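Local coordinates for sulfur carrier protein ThiS adenylyltransferase (Escherichia coli, PDB 1ZUD) that catalyses the ATP-dependent adenylation of the C-terminal glycine of the sulfur carrier protein ThiS, a step in thiamin biosynthesis, at residues Asp28-Ile33 with Val52-Leu57; Ile34-Leu39 with Leu57-Asp62; Val122-Asp127 with Leu146-Ala151. All blocks are in the same frame, centred on the assembly; numbering follows the deposited sequence.

Contact 1 (Asp28-Ile33 with Val52-Leu57); sequences DSQVLI and VGTLVL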
loop_
_atom_site.group_PDB
_atom_site.type_symbol
_atom_site.label_atom_id
_atom_site.label_comp_id
_atom_site.label_asym_id
_atom_site.label_seq_id
_atom_site.Cartn_x
_atom_site.Cartn_y
_atom_site.Cartn_z
ATOM N N ASP C 28 -16.239 0.759 -19.592
ATOM C CA ASP C 28 -17.123 1.853 -19.958
ATOM C C ASP C 28 -16.895 3.091 -19.083
ATOM O O ASP C 28 -17.580 4.090 -19.236
ATOM C CB ASP C 28 -18.594 1.450 -19.752
ATOM C CG ASP C 28 -19.055 0.319 -20.691
ATOM O OD1 ASP C 28 -18.457 0.129 -21.789
ATOM O OD2 ASP C 28 -20.035 -0.371 -20.314
ATOM N N SER C 29 -15.959 3.040 -18.154
ATOM C CA SER C 29 -15.766 4.193 -17.276
ATOM C C SER C 29 -14.708 5.172 -17.711
ATOM O O SER C 29 -13.825 4.866 -18.575
ATOM C CB SER C 29 -15.367 3.712 -15.903
ATOM O OG SER C 29 -16.294 2.786 -15.412
ATOM N N GLN C 30 -14.728 6.315 -17.028
ATOM C CA GLN C 30 -13.744 7.349 -17.275
ATOM C C GLN C 30 -13.163 7.855 -15.976
ATOM O O GLN C 30 -13.896 8.237 -15.038
ATOM C CB GLN C 30 -14.354 8.527 -18.107
ATOM C CG GLN C 30 -13.263 9.640 -18.314
ATOM C CD GLN C 30 -13.654 10.717 -19.312
ATOM O OE1 GLN C 30 -14.319 10.442 -20.329
ATOM N NE2 GLN C 30 -13.231 11.936 -19.043
ATOM N N VAL C 31 -11.838 7.887 -15.890
ATOM C CA VAL C 31 -11.189 8.349 -14.645
ATOM C C VAL C 31 -10.266 9.498 -14.947
ATOM O O VAL C 31 -9.509 9.484 -15.952
ATOM C CB VAL C 31 -10.359 7.196 -13.961
ATOM C CG1 VAL C 31 -9.484 7.756 -12.793
ATOM C CG2 VAL C 31 -11.308 6.148 -13.358
ATOM N N LEU C 32 -10.363 10.534 -14.131
ATOM C CA LEU C 32 -9.461 11.666 -14.278
ATOM C C LEU C 32 -8.414 11.576 -13.156
ATOM O O LEU C 32 -8.759 11.590 -11.949
ATOM C CB LEU C 32 -10.210 13.021 -14.182
ATOM C CG LEU C 32 -9.396 14.327 -14.058
ATOM C CD1 LEU C 32 -8.539 14.638 -15.343
ATOM C CD2 LEU C 32 -10.371 15.448 -13.763
ATOM N N ILE C 33 -7.132 11.502 -13.558
ATOM C CA ILE C 33 -6.026 11.486 -12.594
ATOM C C ILE C 33 -5.348 12.872 -12.668
ATOM O O ILE C 33 -4.775 13.276 -13.709
ATOM C CB ILE C 33 -4.977 10.363 -12.909
ATOM C CG1 ILE C 33 -5.685 8.975 -12.883
ATOM C CG2 ILE C 33 -3.796 10.432 -11.856
ATOM C CD1 ILE C 33 -4.815 7.782 -13.459
ATOM N N VAL C 52 -9.655 0.294 -17.179
ATOM C CA VAL C 52 -10.545 1.451 -17.095
ATOM C C VAL C 52 -10.510 1.959 -18.542
ATOM O O VAL C 52 -9.440 2.239 -19.088
ATOM C CB VAL C 52 -9.991 2.511 -16.106
ATOM C CG1 VAL C 52 -10.613 3.844 -16.372
ATOM C CG2 VAL C 52 -10.284 2.063 -14.686
ATOM N N GLY C 53 -11.684 2.057 -19.154
ATOM C CA GLY C 53 -11.833 2.467 -20.555
ATOM C C GLY C 53 -11.227 3.765 -21.044
ATOM O O GLY C 53 -10.707 3.855 -22.201
ATOM N N THR C 54 -11.337 4.793 -20.205
ATOM C CA THR C 54 -10.740 6.093 -20.531
ATOM C C THR C 54 -10.011 6.674 -19.321
ATOM O O THR C 54 -10.570 6.790 -18.229
ATOM C CB THR C 54 -11.791 7.128 -20.987
ATOM O OG1 THR C 54 -12.551 6.582 -22.061
ATOM C CG2 THR C 54 -11.106 8.417 -21.487
ATOM N N LEU C 55 -8.756 7.008 -19.515
ATOM C CA LEU C 55 -7.985 7.649 -18.460
ATOM C C LEU C 55 -7.558 9.005 -18.963
ATOM O O LEU C 55 -6.958 9.125 -20.048
ATOM C CB LEU C 55 -6.694 6.887 -18.105
ATOM C CG LEU C 55 -6.787 5.525 -17.489
ATOM C CD1 LEU C 55 -5.347 4.987 -17.299
ATOM C CD2 LEU C 55 -7.526 5.639 -16.136
ATOM N N VAL C 56 -7.844 10.029 -18.176
ATOM C CA VAL C 56 -7.418 11.367 -18.527
ATOM C C VAL C 56 -6.277 11.683 -17.551
ATOM O O VAL C 56 -6.436 11.566 -16.338
ATOM C CB VAL C 56 -8.647 12.356 -18.452
ATOM C CG1 VAL C 56 -8.245 13.763 -18.935
ATOM C CG2 VAL C 56 -9.759 11.864 -19.434
ATOM N N LEU C 57 -5.119 12.077 -18.095
ATOM C CA LEU C 57 -3.902 12.252 -17.308
ATOM C C LEU C 57 -3.508 13.699 -17.410
ATOM O O LEU C 57 -3.099 14.152 -18.457
ATOM C CB LEU C 57 -2.815 11.313 -17.896
ATOM C CG LEU C 57 -3.283 9.851 -18.224
ATOM C CD1 LEU C 57 -2.534 9.245 -19.428
ATOM C CD2 LEU C 57 -3.064 8.962 -16.997
HETATM O O HOH W 1 -14.706 4.912 -21.170
#

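Contact 2 (Ile34-Leu39 with Leu57-Asp62); sequences IGLGGL and LADDDD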
loop_
_atom_site.group_PDB
_atom_site.type_symbol
_atom_site.label_atom_id
_atom_site.label_comp_id
_atom_site.label_asym_id
_atom_site.label_seq_id
_atom_site.Cartn_x
_atom_site.Cartn_y
_atom_site.Cartn_z
ATOM N N ILE C 34 -5.438 13.627 -11.585
ATOM C CA ILE C 34 -4.814 14.949 -11.569
ATOM C C ILE C 34 -3.501 14.866 -10.784
ATOM O O ILE C 34 -3.516 14.682 -9.582
ATOM C CB ILE C 34 -5.757 15.962 -10.934
ATOM C CG1 ILE C 34 -7.114 15.886 -11.658
ATOM C CG2 ILE C 34 -5.208 17.361 -11.128
ATOM C CD1 ILE C 34 -8.177 16.763 -10.960
ATOM N N GLY C 35 -2.365 14.987 -11.485
ATOM C CA GLY C 35 -1.065 14.852 -10.848
ATOM C C GLY C 35 -0.424 13.549 -11.300
ATOM O O GLY C 35 -0.957 12.489 -11.078
ATOM N N LEU C 36 0.698 13.628 -12.003
ATOM C CA LEU C 36 1.374 12.417 -12.484
ATOM C C LEU C 36 2.734 12.252 -11.795
ATOM O O LEU C 36 3.797 12.103 -12.450
ATOM C CB LEU C 36 1.538 12.483 -14.010
ATOM C CG LEU C 36 0.188 12.455 -14.752
ATOM C CD1 LEU C 36 0.359 12.683 -16.296
ATOM C CD2 LEU C 36 -0.484 11.107 -14.440
ATOM N N GLY C 37 2.672 12.250 -10.463
ATOM C CA GLY C 37 3.861 12.138 -9.628
ATOM C C GLY C 37 3.966 10.834 -8.885
ATOM O O GLY C 37 3.673 9.784 -9.438
ATOM N N GLY C 38 4.399 10.880 -7.626
ATOM C CA GLY C 38 4.524 9.638 -6.875
ATOM C C GLY C 38 3.175 8.929 -6.671
ATOM O O GLY C 38 3.069 7.679 -6.586
ATOM N N LEU C 39 2.112 9.706 -6.551
ATOM C CA LEU C 39 0.801 9.070 -6.326
ATOM C C LEU C 39 0.195 8.670 -7.669
ATOM O O LEU C 39 -0.386 7.590 -7.859
ATOM C CB LEU C 39 -0.189 10.086 -5.690
ATOM C CG LEU C 39 0.141 10.567 -4.283
ATOM C CD1 LEU C 39 -0.811 11.752 -3.886
ATOM C CD2 LEU C 39 -0.078 9.342 -3.324
ATOM N N LEU C 57 -5.119 12.077 -18.095
ATOM C CA LEU C 57 -3.902 12.252 -17.308
ATOM C C LEU C 57 -3.508 13.699 -17.410
ATOM O O LEU C 57 -3.099 14.152 -18.457
ATOM C CB LEU C 57 -2.815 11.313 -17.896
ATOM C CG LEU C 57 -3.283 9.851 -18.224
ATOM C CD1 LEU C 57 -2.534 9.245 -19.428
ATOM C CD2 LEU C 57 -3.064 8.962 -16.997
ATOM N N ALA C 58 -3.599 14.410 -16.301
ATOM C CA ALA C 58 -3.300 15.844 -16.302
ATOM C C ALA C 58 -2.085 16.145 -15.417
ATOM O O ALA C 58 -2.026 15.709 -14.251
ATOM C CB ALA C 58 -4.573 16.619 -15.780
ATOM N N ASP C 59 -1.112 16.877 -15.955
ATOM C CA ASP C 59 0.046 17.284 -15.147
ATOM C C ASP C 59 0.736 18.410 -15.923
ATOM O O ASP C 59 0.738 18.396 -17.147
ATOM C CB ASP C 59 1.022 16.105 -14.923
ATOM C CG ASP C 59 2.102 16.392 -13.812
ATOM O OD1 ASP C 59 1.935 16.005 -12.611
ATOM O OD2 ASP C 59 3.140 17.014 -14.146
ATOM N N ASP C 60 1.297 19.382 -15.217
ATOM C CA ASP C 60 1.966 20.460 -15.908
ATOM C C ASP C 60 3.498 20.386 -15.847
ATOM O O ASP C 60 4.131 21.329 -16.277
ATOM C CB ASP C 60 1.509 21.810 -15.356
ATOM C CG ASP C 60 1.985 22.041 -13.921
ATOM O OD1 ASP C 60 2.439 21.078 -13.241
ATOM O OD2 ASP C 60 1.898 23.201 -13.466
ATOM N N ASP C 61 4.088 19.293 -15.347
ATOM C CA ASP C 61 5.549 19.209 -15.220
ATOM C C ASP C 61 6.244 18.442 -16.344
ATOM O O ASP C 61 5.591 17.815 -17.123
ATOM C CB ASP C 61 5.916 18.517 -13.914
ATOM C CG ASP C 61 5.614 19.373 -12.691
ATOM O OD1 ASP C 61 4.931 18.871 -11.769
ATOM O OD2 ASP C 61 6.072 20.542 -12.648
ATOM N N ASP C 62 7.575 18.530 -16.395
ATOM C CA ASP C 62 8.418 17.778 -17.334
ATOM C C ASP C 62 9.180 16.767 -16.433
ATOM O O ASP C 62 9.377 17.005 -15.246
ATOM C CB ASP C 62 9.445 18.703 -18.044
ATOM C CG ASP C 62 8.793 19.612 -19.127
ATOM O OD1 ASP C 62 7.744 19.254 -19.714
ATOM O OD2 ASP C 62 9.339 20.702 -19.405
#

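Contact 3 (Val122-Asp127 with Leu146-Ala151); sequences VLDCTD and LITASA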
loop_
_atom_site.group_PDB
_atom_site.type_symbol
_atom_site.label_atom_id
_atom_site.label_comp_id
_atom_site.label_asym_id
_atom_site.label_seq_id
_atom_site.Cartn_x
_atom_site.Cartn_y
_atom_site.Cartn_z
ATOM N N VAL C 122 -12.713 11.025 -9.801
ATOM C CA VAL C 122 -11.492 11.820 -9.911
ATOM C C VAL C 122 -10.446 11.351 -8.882
ATOM O O VAL C 122 -10.783 11.085 -7.707
ATOM C CB VAL C 122 -11.824 13.328 -9.675
ATOM C CG1 VAL C 122 -10.503 14.205 -9.622
ATOM C CG2 VAL C 122 -12.777 13.832 -10.756
ATOM N N LEU C 123 -9.191 11.211 -9.321
ATOM C CA LEU C 123 -8.124 10.892 -8.359
ATOM C C LEU C 123 -7.304 12.152 -8.186
ATOM O O LEU C 123 -6.733 12.693 -9.169
ATOM C CB LEU C 123 -7.185 9.775 -8.823
ATOM C CG LEU C 123 -7.601 8.360 -9.154
ATOM C CD1 LEU C 123 -6.499 7.344 -8.753
ATOM C CD2 LEU C 123 -8.893 8.057 -8.516
ATOM N N ASP C 124 -7.306 12.676 -6.958
ATOM C CA ASP C 124 -6.503 13.860 -6.626
ATOM C C ASP C 124 -5.100 13.360 -6.190
ATOM O O ASP C 124 -4.927 12.829 -5.113
ATOM C CB ASP C 124 -7.130 14.668 -5.489
ATOM C CG ASP C 124 -6.166 15.700 -4.875
ATOM O OD1 ASP C 124 -5.132 16.071 -5.493
ATOM O OD2 ASP C 124 -6.451 16.148 -3.738
ATOM N N CYS C 125 -4.126 13.557 -7.065
ATOM C CA CYS C 125 -2.763 13.120 -6.815
ATOM C C CYS C 125 -1.852 14.337 -6.911
ATOM O O CYS C 125 -0.721 14.236 -7.402
ATOM C CB CYS C 125 -2.366 12.115 -7.870
ATOM S SG CYS C 125 -3.417 10.685 -7.947
ATOM N N THR C 126 -2.342 15.490 -6.454
ATOM C CA THR C 126 -1.568 16.733 -6.563
ATOM C C THR C 126 -0.702 16.990 -5.328
ATOM O O THR C 126 -0.618 16.147 -4.441
ATOM C CB THR C 126 -2.481 17.993 -6.885
ATOM O OG1 THR C 126 -3.435 18.211 -5.822
ATOM C CG2 THR C 126 -3.224 17.769 -8.201
ATOM N N ASP C 127 -0.064 18.145 -5.252
ATOM C CA ASP C 127 0.874 18.338 -4.155
ATOM C C ASP C 127 0.742 19.663 -3.418
ATOM O O ASP C 127 1.728 20.123 -2.834
ATOM C CB ASP C 127 2.292 18.293 -4.710
ATOM C CG ASP C 127 2.519 19.416 -5.715
ATOM O OD1 ASP C 127 3.578 19.452 -6.368
ATOM O OD2 ASP C 127 1.612 20.283 -5.846
ATOM N N LEU C 146 -14.638 11.600 -5.379
ATOM C CA LEU C 146 -13.254 12.051 -5.331
ATOM C C LEU C 146 -12.414 11.127 -4.410
ATOM O O LEU C 146 -12.772 10.863 -3.247
ATOM C CB LEU C 146 -13.190 13.542 -4.846
ATOM C CG LEU C 146 -11.802 14.136 -4.521
ATOM C CD1 LEU C 146 -10.930 14.145 -5.772
ATOM C CD2 LEU C 146 -11.920 15.550 -3.988
ATOM N N ILE C 147 -11.316 10.598 -4.944
ATOM C CA ILE C 147 -10.442 9.740 -4.139
ATOM C C ILE C 147 -9.174 10.528 -3.995
ATOM O O ILE C 147 -8.462 10.783 -4.966
ATOM C CB ILE C 147 -10.203 8.360 -4.845
ATOM C CG1 ILE C 147 -11.551 7.643 -4.997
ATOM C CG2 ILE C 147 -9.239 7.498 -4.015
ATOM C CD1 ILE C 147 -11.557 6.398 -5.933
ATOM N N THR C 148 -8.846 10.892 -2.770
ATOM C CA THR C 148 -7.688 11.728 -2.575
ATOM C C THR C 148 -6.665 11.127 -1.660
ATOM O O THR C 148 -7.012 10.471 -0.693
ATOM C CB THR C 148 -8.126 13.167 -1.995
ATOM O OG1 THR C 148 -6.959 13.976 -1.769
ATOM C CG2 THR C 148 -8.875 13.015 -0.636
ATOM N N ALA C 149 -5.396 11.385 -1.935
ATOM C CA ALA C 149 -4.335 10.838 -1.068
ATOM C C ALA C 149 -3.139 11.770 -1.052
ATOM O O ALA C 149 -3.023 12.622 -1.894
ATOM C CB ALA C 149 -3.919 9.426 -1.562
ATOM N N SER C 150 -2.265 11.611 -0.056
ATOM C CA SER C 150 -1.086 12.432 0.052
ATOM C C SER C 150 -0.025 11.600 0.794
ATOM O O SER C 150 -0.322 10.548 1.425
ATOM C CB SER C 150 -1.404 13.715 0.856
ATOM O OG SER C 150 -1.912 13.358 2.132
ATOM N N ALA C 151 1.224 12.045 0.698
ATOM C CA ALA C 151 2.284 11.354 1.421
ATOM C C ALA C 151 3.466 12.282 1.547
ATOM O O ALA C 151 3.661 13.103 0.666
ATOM C CB ALA C 151 2.695 10.051 0.649
#

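Contact 1 (Asp28-Ile33 with Val52-Leu57)
Val31 sits in the middle of a parallel backbone ladder, giving its N-H to Thr54 and receiving the N-H of Val56 on its carbonyl (Val56 N to Val31 O 2.8 Å, 171° at the hydrogen). Ile33 N continues the ladder to Val56 O at 2.9 Å. At the other end Thr54 N reaches Ser29 O at 3.0 Å along a more bent path (139°), and one water bridges that same carbonyl to Thr54 OG1. CA-H...O contacts from Gln30 to Thr54 O and from Leu55 to Val31 O lie between the bonds. Strands 30-34 and 54-58 are joined through helix 40-50 as a right-handed beta-alpha-beta crossover, the opening unit of the Rossmann-like fold of the ThiF family. Apolar packing differs on the two faces. Toward helix 40-50, the side chains of Val31 and Val52 cross at about a right angle, meeting through CG2 and CG1, Leu55 CD2 comes up to Val31 CB at 3.9 Å, and the Ile33 side chain runs alongside that of Leu57. Beyond, Ala44 and Leu47 of the helix cover this layer. On the other face Leu32 CD1 meets Val56 CG1 at 3.7 Å, with Ala115 and Val116 of helix 109-118 closing over the leucine. Gln30, its CG anti to the backbone N (chi1 178°) and its chain extended, runs across Thr54 and brings NE2 to within 3.5 Å of Val56 CG2.

Contact 2 (Ile34-Leu39 with Leu57-Asp62)
The nucleotide-binding end of the Rossmann-like core is built here from the glycine-rich turn after strand 30-34 and from Asp59; Gly38 and Asp59 both belong to the ATP site. Gly35 N gives the last parallel-strand bond to Ala58 O (2.9 Å), after which the two chains part. Asp59 then takes over with its side chain. Its OD1 accepts the N-H of Leu36 at 2.7 Å in a nearly straight bond (174°), meeting it on the anti side and 30° out of the carboxylate plane. CG stands anti to the backbone N (chi1 -167°), which carries the carboxylate across to the turn. Sequence and shape are consistent with a GxGxxG-type turn (Gly35, Gly37, Gly40), as in Rossmann folds, and the backbone angles of Gly35 would jam a CB against the preceding carbonyl. The second oxygen, OD2, receives Asp61 N at 2.7 Å and closes an Asx turn, so backbone N-H groups on two different loops fix the rotation of one carboxylate. An asparagine here would probably weaken one of these two grips, since its amide NH2 would face a backbone N-H, and would remove the negative charge beside Lys83. Beside the polar link Leu36 crosses Asp59 at a slant, CD1 to CB 3.7 Å, and the same CD1 rests on Leu57 CB at 3.8 Å. Ser84 and Ser87 of helix 83-94 border Leu36.

Contact 3 (Val122-Asp127 with Leu146-Ala151)
Strands 122-124 and 146-151 run parallel, their axes 4.8 Å apart at 16°, and are tied by Ile147 N to Val122 O (2.9 Å, 176°) and by Asp124 N to Ile147 O. The Asp124 and Thr148 side chains run alongside each other, with OD2 and OG1 3.0 Å apart, a possible hydrogen bond. OD2 also forms a salt bridge with Arg132 of helix 129-141, while OD1 takes both Thr126 OG1 at 2.8 Å, on the syn side, and Thr126 N at 3.0 Å, on the anti side. The backbone bond closes an Asx turn as the chain leaves the strand. Helix 129-141 connects the two strands in a second beta-alpha-beta unit of the Rossmann-like fold, and the chain beyond Asp124 leads into the ATP-site residues beginning at Asp127. On the face shared with Asp124, Leu146 has CG anti to the backbone N (chi1 171°), and its CD1 touches both Val122 CG1 and Asp124 CB (3.9 and 3.8 Å). On the opposite face Leu123 lies alongside Ile147, CD2 to CB 3.9 Å, and helix 191-210 packs over the pair through Gln201 and Glu204. Farther along, Ser150 OG is hydrogen-bonded to Ile63 O of the ThiS chain.

In the fold
All three contacts share one mixed sheet (order 54-58, 30-34, 121-124, 146-152), so strand 30-34, part of contact 1, lies next to strand 121-124 of contact 3. Contact 2 continues contact 1 through the last bridge of the same two strands into the loops after them; with centres 15 Å apart, they alternate along the chain and share Leu57. Contact 3 comes later in sequence, 15 Å from contact 1 and 11 Å from contact 2, centre to centre. Probable hydrogen bonds, Leu123 N to Leu32 O and Ile34 N to Leu123 O, stitch it to strand 30-34. The loops of contacts 2 and 3 bring ATP-site residues to the C-terminal ends of the parallel strands, where the ThiS chain touches Leu39 and Ser150.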